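Local coordinates for protein UDP-N-acetylenolpyruvoylglucosamine reductase (Listeria monocytogenes, PDB 3TX1) that catalyses the NADPH-dependent, FAD-mediated reduction of UDP-N-acetylenolpyruvoylglucosamine to UDP-N-acetylmuramate, a step of peptidoglycan synthesis in cell wall formation, at residues T30-I35 against A67-A72; G152-N157 against D167-A172; Q259-Q264 against R304-V309. One frame throughout, in Å; residues are numbered along the deposited sequence.

Interaction 1: T30-I35 against A67-A72; sequences TKFPHI and AQEVVA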
loop_
_atom_site.group_PDB
_atom_site.type_symbol
_atom_site.label_atom_id
_atom_site.label_comp_id
_atom_site.label_asym_id
_atom_site.label_seq_id
_atom_site.Cartn_x
_atom_site.Cartn_y
_atom_site.Cartn_z
ATOM N N THR A 30 26.811 -8.960 -8.142
ATOM C CA THR A 30 28.206 -9.324 -7.829
ATOM C C THR A 30 28.453 -9.173 -6.315
ATOM O O THR A 30 28.600 -10.173 -5.594
ATOM C CB THR A 30 29.243 -8.444 -8.575
ATOM O OG1 THR A 30 29.041 -8.507 -9.989
ATOM C CG2 THR A 30 30.664 -8.897 -8.258
ATOM N N LYS A 31 28.524 -7.948 -5.838
ATOM C CA LYS A 31 28.676 -7.729 -4.415
ATOM C C LYS A 31 27.840 -8.683 -3.608
ATOM O O LYS A 31 28.349 -9.344 -2.759
ATOM C CB LYS A 31 28.347 -6.303 -4.063
ATOM C CG LYS A 31 29.547 -5.415 -3.765
ATOM C CD LYS A 31 30.906 -6.086 -3.945
ATOM C CE LYS A 31 32.007 -5.080 -4.208
ATOM N NZ LYS A 31 31.557 -3.669 -4.169
ATOM N N PHE A 32 26.547 -8.766 -3.844
ATOM C CA PHE A 32 25.739 -9.568 -2.950
ATOM C C PHE A 32 25.084 -10.794 -3.547
ATOM O O PHE A 32 23.910 -10.733 -3.926
ATOM C CB PHE A 32 24.671 -8.705 -2.288
ATOM C CG PHE A 32 25.177 -7.373 -1.784
ATOM C CD1 PHE A 32 25.984 -7.291 -0.659
ATOM C CD2 PHE A 32 24.838 -6.199 -2.441
ATOM C CE1 PHE A 32 26.435 -6.066 -0.212
ATOM C CE2 PHE A 32 25.275 -4.971 -1.993
ATOM C CZ PHE A 32 26.072 -4.905 -0.883
ATOM N N PRO A 33 25.829 -11.911 -3.653
ATOM C CA PRO A 33 25.086 -13.109 -3.992
ATOM C C PRO A 33 24.337 -13.390 -2.681
ATOM O O PRO A 33 24.428 -12.560 -1.760
ATOM C CB PRO A 33 26.190 -14.129 -4.222
ATOM C CG PRO A 33 27.280 -13.711 -3.277
ATOM C CD PRO A 33 27.205 -12.207 -3.209
ATOM N N HIS A 34 23.607 -14.495 -2.556
ATOM C CA HIS A 34 22.915 -14.768 -1.282
ATOM C C HIS A 34 21.769 -13.815 -1.027
ATOM O O HIS A 34 21.009 -14.004 -0.076
ATOM C CB HIS A 34 23.877 -14.681 -0.091
ATOM C CG HIS A 34 24.988 -15.711 -0.095
ATOM N ND1 HIS A 34 25.391 -16.341 1.030
ATOM C CD2 HIS A 34 25.782 -16.211 -1.129
ATOM C CE1 HIS A 34 26.389 -17.193 0.731
ATOM N NE2 HIS A 34 26.621 -17.116 -0.590
ATOM N N ILE A 35 21.668 -12.741 -1.809
ATOM C CA ILE A 35 20.512 -11.838 -1.702
ATOM C C ILE A 35 19.710 -12.121 -2.943
ATOM O O ILE A 35 20.180 -11.874 -4.071
ATOM C CB ILE A 35 20.867 -10.326 -1.670
ATOM C CG1 ILE A 35 21.581 -9.952 -0.367
ATOM C CG2 ILE A 35 19.605 -9.486 -1.754
ATOM C CD1 ILE A 35 22.004 -8.504 -0.299
ATOM N N ALA A 67 18.718 -5.721 3.838
ATOM C CA ALA A 67 18.012 -4.537 3.364
ATOM C C ALA A 67 18.938 -3.328 3.433
ATOM O O ALA A 67 18.926 -2.495 2.537
ATOM C CB ALA A 67 16.703 -4.304 4.118
ATOM N N GLN A 68 19.763 -3.286 4.475
ATOM C CA GLN A 68 20.701 -2.218 4.739
ATOM C C GLN A 68 21.778 -2.075 3.685
ATOM O O GLN A 68 22.032 -0.995 3.167
ATOM C CB GLN A 68 21.376 -2.456 6.075
ATOM C CG GLN A 68 20.447 -2.142 7.229
ATOM C CD GLN A 68 21.133 -2.208 8.572
ATOM O OE1 GLN A 68 21.344 -3.299 9.115
ATOM N NE2 GLN A 68 21.481 -1.044 9.128
ATOM N N GLU A 69 22.405 -3.179 3.359
ATOM C CA GLU A 69 23.442 -3.144 2.400
ATOM C C GLU A 69 22.940 -2.616 1.061
ATOM O O GLU A 69 23.625 -1.824 0.394
ATOM C CB GLU A 69 24.047 -4.532 2.276
ATOM C CG GLU A 69 24.786 -4.950 3.537
ATOM C CD GLU A 69 25.348 -6.352 3.431
ATOM O OE1 GLU A 69 24.494 -7.233 3.174
ATOM O OE2 GLU A 69 26.608 -6.563 3.604
ATOM N N VAL A 70 21.729 -2.998 0.689
ATOM C CA VAL A 70 21.203 -2.610 -0.616
ATOM C C VAL A 70 20.820 -1.135 -0.648
ATOM O O VAL A 70 21.157 -0.424 -1.609
ATOM C CB VAL A 70 20.055 -3.546 -1.054
ATOM C CG1 VAL A 70 19.430 -3.099 -2.360
ATOM C CG2 VAL A 70 20.569 -4.975 -1.172
ATOM N N VAL A 71 20.171 -0.673 0.421
ATOM C CA VAL A 71 19.806 0.728 0.559
ATOM C C VAL A 71 21.035 1.591 0.571
ATOM O O VAL A 71 21.075 2.630 -0.086
ATOM C CB VAL A 71 19.014 1.001 1.849
ATOM C CG1 VAL A 71 18.964 2.490 2.188
ATOM C CG2 VAL A 71 17.615 0.474 1.703
ATOM N N ALA A 72 22.050 1.165 1.299
ATOM C CA ALA A 72 23.283 1.947 1.357
ATOM C C ALA A 72 23.951 1.962 -0.000
ATOM O O ALA A 72 24.354 3.017 -0.473
ATOM C CB ALA A 72 24.230 1.405 2.407
#
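F32 and I35 lean from the segment after the short helix 28-31 onto one flank of helix 64-76, where E69 and V70 receive them. The aromatic ring does most of the work. Its CZ comes to 3.8 Å from E69 CB, and its CE1 lies just as near to E69 CD, so the leading corner of the ring runs along the glutamate stem from CB to the carboxylate. Ring and carboxylate planes are turned 47° apart, which makes this an oblique crossing and not a stack. With its CG opposite the carbonyl carbon (chi1 -67°) and the chain extended beyond it, E69 stretches out across the end of the ring. Within its own segment, K31 CB covers one face of the ring, 3.8 Å above the plane and over the ring centre.

Alongside this pair, I35 reaches V70 by a single methyl-to-methyl touch, I35 CD1 to V70 CG2 at 3.9 Å. The isoleucine is stretched at chi2 (178°), which carries CD1 out to the helix; the two side chains run antiparallel alongside one another.

The chemistry is therefore graded, from a buried aliphatic touch to a partly exposed ring whose CE1-CZ corner meets a glutamate stem. It is apolar at I35 and V70 and along the glutamate methylenes, with the ring also brushing the carboxylate, and it joins the chain just after helix 28-31 to helix 64-76 through dispersion and burial of carbon surface.

Interaction 2: G152-N157 against D167-A172; sequences GALHMN and DVLEAA. With FAD (flavin-adenine dinucleotide), chain B; SO4 (sulfate ion), chain E.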
loop_
_atom_site.group_PDB
_atom_site.type_symbol
_atom_site.label_atom_id
_atom_site.label_comp_id
_atom_site.label_asym_id
_atom_site.label_seq_id
_atom_site.Cartn_x
_atom_site.Cartn_y
_atom_site.Cartn_z
ATOM N N GLY A 152 3.415 -0.528 3.993
ATOM C CA GLY A 152 2.565 0.388 3.212
ATOM C C GLY A 152 1.632 1.090 4.167
ATOM O O GLY A 152 1.414 2.316 4.085
ATOM N N ALA A 153 1.114 0.309 5.115
ATOM C CA ALA A 153 0.258 0.850 6.158
ATOM C C ALA A 153 0.916 2.015 6.905
ATOM O O ALA A 153 0.295 3.073 7.055
ATOM C CB ALA A 153 -0.142 -0.232 7.147
ATOM N N LEU A 154 2.153 1.863 7.372
ATOM C CA LEU A 154 2.719 2.995 8.108
ATOM C C LEU A 154 2.984 4.163 7.160
ATOM O O LEU A 154 2.843 5.350 7.522
ATOM C CB LEU A 154 3.987 2.655 8.872
ATOM C CG LEU A 154 3.997 1.437 9.774
ATOM C CD1 LEU A 154 4.944 1.725 10.916
ATOM C CD2 LEU A 154 2.644 1.050 10.323
ATOM N N HIS A 155 3.355 3.820 5.936
ATOM C CA HIS A 155 3.672 4.848 5.003
ATOM C C HIS A 155 2.441 5.677 4.721
ATOM O O HIS A 155 2.504 6.899 4.670
ATOM C CB HIS A 155 4.292 4.276 3.744
ATOM C CG HIS A 155 4.732 5.332 2.800
ATOM N ND1 HIS A 155 5.956 5.915 2.877
ATOM C CD2 HIS A 155 4.042 5.996 1.793
ATOM C CE1 HIS A 155 6.055 6.876 1.931
ATOM N NE2 HIS A 155 4.885 6.916 1.261
ATOM N N MET A 156 1.297 5.017 4.617
ATOM C CA MET A 156 0.059 5.698 4.294
ATOM C C MET A 156 -0.804 6.147 5.478
ATOM O O MET A 156 -1.872 6.713 5.279
ATOM C CB MET A 156 -0.790 4.727 3.488
ATOM C CG MET A 156 -0.173 4.272 2.188
ATOM S SD MET A 156 0.132 5.668 1.098
ATOM C CE MET A 156 -1.313 6.686 1.402
ATOM N N ASN A 157 -0.361 5.907 6.704
ATOM C CA ASN A 157 -1.227 6.082 7.873
ATOM C C ASN A 157 -2.609 5.558 7.513
ATOM O O ASN A 157 -3.647 6.250 7.594
ATOM C CB ASN A 157 -1.305 7.487 8.434
ATOM C CG ASN A 157 -1.914 7.486 9.831
ATOM O OD1 ASN A 157 -1.775 6.488 10.584
ATOM N ND2 ASN A 157 -2.604 8.577 10.191
ATOM N N ASP A 167 -3.527 6.053 15.229
ATOM C CA ASP A 167 -4.247 5.840 16.498
ATOM C C ASP A 167 -3.511 4.840 17.376
ATOM O O ASP A 167 -3.506 4.998 18.589
ATOM C CB ASP A 167 -5.672 5.311 16.300
ATOM C CG ASP A 167 -6.598 6.328 15.668
ATOM O OD1 ASP A 167 -6.349 7.540 15.858
ATOM O OD2 ASP A 167 -7.588 5.913 15.014
ATOM N N VAL A 168 -2.889 3.820 16.791
ATOM C CA VAL A 168 -2.239 2.827 17.631
ATOM C C VAL A 168 -0.787 2.515 17.357
ATOM O O VAL A 168 -0.254 1.529 17.909
ATOM C CB VAL A 168 -3.006 1.495 17.698
ATOM C CG1 VAL A 168 -4.204 1.627 18.605
ATOM C CG2 VAL A 168 -3.359 0.991 16.303
ATOM N N LEU A 169 -0.130 3.339 16.571
ATOM C CA LEU A 169 1.264 3.105 16.282
ATOM C C LEU A 169 2.092 3.435 17.484
ATOM O O LEU A 169 2.114 4.564 17.879
ATOM C CB LEU A 169 1.693 3.994 15.151
ATOM C CG LEU A 169 2.914 3.571 14.361
ATOM C CD1 LEU A 169 3.187 2.098 14.452
ATOM C CD2 LEU A 169 2.620 3.977 12.949
ATOM N N GLU A 170 2.784 2.457 18.048
ATOM C CA GLU A 170 3.597 2.726 19.210
ATOM C C GLU A 170 5.023 3.109 18.772
ATOM O O GLU A 170 5.527 4.202 19.076
ATOM C CB GLU A 170 3.702 1.482 20.077
ATOM C CG GLU A 170 4.714 1.584 21.207
ATOM C CD GLU A 170 4.361 2.624 22.250
ATOM O OE1 GLU A 170 3.207 3.119 22.255
ATOM O OE2 GLU A 170 5.266 2.958 23.052
ATOM N N ALA A 171 5.662 2.184 18.058
ATOM C CA ALA A 171 7.039 2.316 17.636
ATOM C C ALA A 171 7.241 1.656 16.275
ATOM O O ALA A 171 6.463 0.795 15.855
ATOM C CB ALA A 171 7.936 1.657 18.672
ATOM N N ALA A 172 8.316 2.049 15.603
ATOM C CA ALA A 172 8.679 1.479 14.319
ATOM C C ALA A 172 10.190 1.389 14.155
ATOM O O ALA A 172 10.943 2.254 14.651
ATOM C CB ALA A 172 8.098 2.315 13.202
HETATM P PA FAD B . 1.999 -0.197 -1.866
HETATM O O1A FAD B . 2.928 -1.289 -2.280
HETATM O O2A FAD B . 0.763 0.069 -2.676
HETATM O O5B FAD B . 2.788 1.192 -1.868
HETATM C C5B FAD B . 2.173 2.156 -1.019
HETATM C C4B FAD B . 3.125 3.270 -0.637
HETATM O O4B FAD B . 3.841 2.931 0.539
HETATM C C3B FAD B . 4.173 3.636 -1.664
HETATM O O3B FAD B . 4.520 5.020 -1.414
HETATM C C2B FAD B . 5.328 2.735 -1.227
HETATM O O2B FAD B . 6.659 3.080 -1.659
HETATM C C1B FAD B . 5.236 2.892 0.262
HETATM N N9A FAD B . 5.732 1.698 0.923
HETATM C C8A FAD B . 5.328 0.431 0.751
HETATM N N7A FAD B . 5.989 -0.366 1.637
HETATM C C5A FAD B . 6.816 0.386 2.397
HETATM C C6A FAD B . 7.821 0.202 3.476
HETATM N N6A FAD B . 8.134 -1.014 4.006
HETATM N N1A FAD B . 8.436 1.310 3.941
HETATM C C2A FAD B . 8.177 2.525 3.476
HETATM N N3A FAD B . 7.319 2.774 2.486
HETATM C C4A FAD B . 6.625 1.764 1.915
HETATM N N1 FAD B . -6.315 2.111 2.434
HETATM C C2 FAD B . -6.884 2.578 3.572
HETATM O O2 FAD B . -6.257 3.383 4.281
HETATM N N3 FAD B . -8.090 2.202 4.019
HETATM C C4 FAD B . -8.874 1.352 3.372
HETATM O O4 FAD B . -10.012 1.053 3.801
HETATM C C4X FAD B . -8.325 0.801 2.124
HETATM N N5 FAD B . -9.041 -0.065 1.414
HETATM C C5X FAD B . -8.588 -0.595 0.268
HETATM C C6 FAD B . -9.390 -1.506 -0.401
HETATM C C7 FAD B . -8.954 -2.094 -1.560
HETATM C C7M FAD B . -9.843 -3.069 -2.286
HETATM C C8 FAD B . -7.606 -1.726 -2.047
HETATM C C8M FAD B . -7.064 -2.309 -3.302
HETATM C C9 FAD B . -6.815 -0.828 -1.383
HETATM C C9A FAD B . -7.263 -0.235 -0.228
HETATM N N10 FAD B . -6.460 0.681 0.494
HETATM C C10 FAD B . -6.981 1.223 1.684
HETATM C "C1'" FAD B . -5.134 1.075 -0.016
HETATM C "C2'" FAD B . -4.038 0.180 0.517
HETATM O "O2'" FAD B . -4.594 -1.029 1.027
HETATM C "C3'" FAD B . -3.288 0.846 1.656
HETATM O "O3'" FAD B . -2.841 2.103 1.164
HETATM C "C4'" FAD B . -2.100 -0.018 2.067
HETATM O "O4'" FAD B . -1.681 0.272 3.409
HETATM C "C5'" FAD B . -0.942 0.069 1.089
HETATM O "O5'" FAD B . -0.179 -1.103 1.252
HETATM P P FAD B . 0.881 -1.630 0.205
HETATM O O1P FAD B . 1.787 -2.504 0.994
HETATM O O2P FAD B . 0.055 -2.197 -0.899
HETATM O O3P FAD B . 1.606 -0.350 -0.331
HETATM S S SO4 E . 5.179 9.701 -0.756
HETATM O O1 SO4 E . 6.246 9.669 0.278
HETATM O O2 SO4 E . 3.856 9.805 -0.095
HETATM O O3 SO4 E . 5.402 10.855 -1.659
HETATM O O4 SO4 E . 5.218 8.469 -1.580
#
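L154 reaches out from helix 150-156 and sets one methyl against both L169 and A172 of the strand that begins at L169. Its CD1 lies 3.8 Å from L169 CD2 and 3.9 Å from A172 CB, while L154 CD2 also touches L169 CD2. The two leucines meet at a slant through their branch ends, and L169 CG, opposite its own backbone N (chi1 -158°), is directed at the helix. All three residues are buried, and the contact between the segments is purely aliphatic.

One layer out, the helix carries part of the FAD pocket. H155 lays one ring face against the adenosine ribose, with FAD C1B 3.5 Å above the ring plane and offset toward its rim. A chi1 of -175° swings this imidazole out to the cofactor. At the ring edge is a sulfate, probably from the crystallisation liquor, which accepts two weak hydrogen bonds from H155 NE2, 3.3 Å to SO4 O4 and 3.4 Å to SO4 O2; K316 also binds it. Along the ribityl chain, A153 N lies 3.3 Å from FAD O4', and M156 CG approaches FAD O3'.

The helix finishes in a Schellman motif at N157, whose OD1 accepts a hydrogen bond from S166 N and so ties the helix end to the start of helix 165-168. I165 of that helix also touches L154. V205 and A208 of strand 204-214 touch the leucine too, and the same strand pairs with strand 169-175, where E170 and A171 together pair with T209, a classic bulge.

Interaction 3: Q259-Q264 against R304-V309; sequences QDSGLQ and REKFDV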
loop_
_atom_site.group_PDB
_atom_site.type_symbol
_atom_site.label_atom_id
_atom_site.label_comp_id
_atom_site.label_asym_id
_atom_site.label_seq_id
_atom_site.Cartn_x
_atom_site.Cartn_y
_atom_site.Cartn_z
ATOM N N GLN A 259 -20.240 8.790 -10.293
ATOM C CA GLN A 259 -21.480 8.160 -10.685
ATOM C C GLN A 259 -22.369 9.187 -11.331
ATOM O O GLN A 259 -22.887 8.972 -12.419
ATOM C CB GLN A 259 -22.116 7.560 -9.481
ATOM C CG GLN A 259 -23.104 6.465 -9.770
ATOM C CD GLN A 259 -23.557 5.805 -8.487
ATOM O OE1 GLN A 259 -23.343 6.335 -7.401
ATOM N NE2 GLN A 259 -24.171 4.648 -8.603
ATOM N N ASP A 260 -22.453 10.348 -10.707
ATOM C CA ASP A 260 -23.223 11.474 -11.253
ATOM C C ASP A 260 -22.758 11.967 -12.637
ATOM O O ASP A 260 -23.543 12.550 -13.369
ATOM C CB ASP A 260 -23.228 12.653 -10.263
ATOM C CG ASP A 260 -24.057 12.372 -8.994
ATOM O OD1 ASP A 260 -24.745 11.322 -8.902
ATOM O OD2 ASP A 260 -24.029 13.229 -8.078
ATOM N N SER A 261 -21.487 11.772 -12.981
ATOM C CA SER A 261 -20.992 12.218 -14.291
ATOM C C SER A 261 -21.227 11.213 -15.418
ATOM O O SER A 261 -20.793 11.431 -16.536
ATOM C CB SER A 261 -19.514 12.583 -14.211
ATOM O OG SER A 261 -19.340 13.581 -13.220
ATOM N N GLY A 262 -21.917 10.117 -15.105
ATOM C CA GLY A 262 -22.209 9.092 -16.064
ATOM C C GLY A 262 -21.041 8.190 -16.348
ATOM O O GLY A 262 -21.026 7.509 -17.356
ATOM N N LEU A 263 -20.053 8.160 -15.470
ATOM C CA LEU A 263 -18.884 7.312 -15.692
ATOM C C LEU A 263 -18.935 5.920 -15.114
ATOM O O LEU A 263 -18.041 5.149 -15.358
ATOM C CB LEU A 263 -17.625 7.969 -15.139
ATOM C CG LEU A 263 -17.213 9.281 -15.789
ATOM C CD1 LEU A 263 -16.366 10.045 -14.770
ATOM C CD2 LEU A 263 -16.502 9.009 -17.102
ATOM N N GLN A 264 -19.946 5.571 -14.340
ATOM C CA GLN A 264 -19.957 4.242 -13.746
ATOM C C GLN A 264 -20.212 3.156 -14.792
ATOM O O GLN A 264 -21.213 3.212 -15.529
ATOM C CB GLN A 264 -20.964 4.151 -12.624
ATOM C CG GLN A 264 -20.743 2.887 -11.824
ATOM C CD GLN A 264 -21.512 2.836 -10.513
ATOM O OE1 GLN A 264 -22.578 3.448 -10.364
ATOM N NE2 GLN A 264 -20.973 2.077 -9.556
ATOM N N ARG A 304 -14.454 17.223 -14.171
ATOM C CA ARG A 304 -14.232 18.644 -14.042
ATOM C C ARG A 304 -15.073 19.408 -15.085
ATOM O O ARG A 304 -15.343 20.605 -14.950
ATOM C CB ARG A 304 -12.743 18.982 -14.023
ATOM C CG ARG A 304 -12.169 19.570 -15.269
ATOM C CD ARG A 304 -10.696 19.965 -15.088
ATOM N NE ARG A 304 -9.763 18.911 -15.519
ATOM C CZ ARG A 304 -9.193 18.004 -14.722
ATOM N NH1 ARG A 304 -8.366 17.090 -15.251
ATOM N NH2 ARG A 304 -9.428 18.016 -13.407
ATOM N N GLU A 305 -15.554 18.702 -16.097
ATOM C CA GLU A 305 -16.367 19.367 -17.092
ATOM C C GLU A 305 -17.800 19.508 -16.670
ATOM O O GLU A 305 -18.420 20.511 -16.979
ATOM C CB GLU A 305 -16.249 18.700 -18.444
ATOM C CG GLU A 305 -14.897 18.954 -19.068
ATOM C CD GLU A 305 -14.664 18.135 -20.321
ATOM O OE1 GLU A 305 -15.642 17.555 -20.883
ATOM O OE2 GLU A 305 -13.480 18.066 -20.742
ATOM N N LYS A 306 -18.313 18.536 -15.928
ATOM C CA LYS A 306 -19.697 18.570 -15.471
ATOM C C LYS A 306 -19.884 19.323 -14.175
ATOM O O LYS A 306 -20.937 19.885 -13.960
ATOM C CB LYS A 306 -20.230 17.160 -15.229
ATOM C CG LYS A 306 -19.981 16.159 -16.347
ATOM C CD LYS A 306 -20.835 16.392 -17.579
ATOM C CE LYS A 306 -20.648 15.241 -18.552
ATOM N NZ LYS A 306 -21.025 13.910 -17.996
ATOM N N PHE A 307 -18.884 19.331 -13.299
ATOM C CA PHE A 307 -19.053 19.945 -11.970
ATOM C C PHE A 307 -17.945 20.900 -11.533
ATOM O O PHE A 307 -18.026 21.507 -10.478
ATOM C CB PHE A 307 -19.217 18.850 -10.893
ATOM C CG PHE A 307 -20.375 17.922 -11.139
ATOM C CD1 PHE A 307 -20.157 16.622 -11.603
ATOM C CD2 PHE A 307 -21.688 18.349 -10.937
ATOM C CE1 PHE A 307 -21.227 15.764 -11.859
ATOM C CE2 PHE A 307 -22.761 17.492 -11.189
ATOM C CZ PHE A 307 -22.532 16.197 -11.651
ATOM N N ASP A 308 -16.902 21.021 -12.332
ATOM C CA ASP A 308 -15.785 21.887 -11.964
ATOM C C ASP A 308 -15.130 21.482 -10.659
ATOM O O ASP A 308 -14.835 22.339 -9.821
ATOM C CB ASP A 308 -16.206 23.347 -11.845
ATOM C CG ASP A 308 -15.015 24.266 -11.552
ATOM O OD1 ASP A 308 -13.860 23.908 -11.932
ATOM O OD2 ASP A 308 -15.231 25.340 -10.939
ATOM N N VAL A 309 -14.902 20.189 -10.485
ATOM C CA VAL A 309 -14.290 19.716 -9.276
ATOM C C VAL A 309 -13.064 18.925 -9.679
ATOM O O VAL A 309 -13.141 18.106 -10.594
ATOM C CB VAL A 309 -15.267 18.822 -8.489
ATOM C CG1 VAL A 309 -14.629 18.321 -7.201
ATOM C CG2 VAL A 309 -16.572 19.545 -8.194
#
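F307 and S261 meet because both first torsions, -58° and -57°, set the outgoing atom opposite the carbonyl carbon and beside the backbone N. The phenyl ring is thereby directed at the end of helix 254-260, and the serine hydroxyl comes up to the ring edge, close to its plane: S261 OG is 3.2 Å from F307 CE1 and 3.5 Å from F307 CD1. The hydroxyl's polar partner is one turn back in helix 254-260, where S261 OG is hydrogen-bonded to L257 O. Next along the ring, F307 CZ rests 3.9 Å from D260 CB, an oblique approach that uses the aspartate's methylene.

K306 supplies the second half of the contact. Bent at chi2 (-72°) and again at chi4, its chain curls over S261, with K306 CG 4.1 Å from S261 OG, and brings NZ to within 2.9 Å of S261 O. S261 is thus flanked by the ring at its hydroxyl and by the lysine at its carbonyl, and it is the buried member of an otherwise exposed group.

Both segments are helix ends. Helix 254-260 closes in a Schellman motif at G262, and D308 is the first residue past helix 289-307 to leave helical angles, again with a positive phi. Further along the same interface of the C-terminal domain, S261 touches V303, L263 packs on Y298, V299 and T302 of helix 289-307, and F307 and V309 both reach back to L257 of helix 254-260.

The three contacts follow one another along the chain without nesting or touching. Interaction 2 is the central one, about 12 Å from the centre of the chain, and its helix lines the FAD pocket; the L154 side chain is about 11 Å from that of R194, a predicted active-site residue. Interaction 1, centred about 26 Å from interaction 2, has its V70 side chain about 13 Å from FAD. The two are bridged by strand 169-175, since A172 serves interaction 2 while L175 meets A67, Q68 and V71. Interaction 3 belongs to the C-terminal domain, centred about 34 Å from interaction 2 and 48 Å from interaction 1, on the opposite side of the chain's centre from the latter.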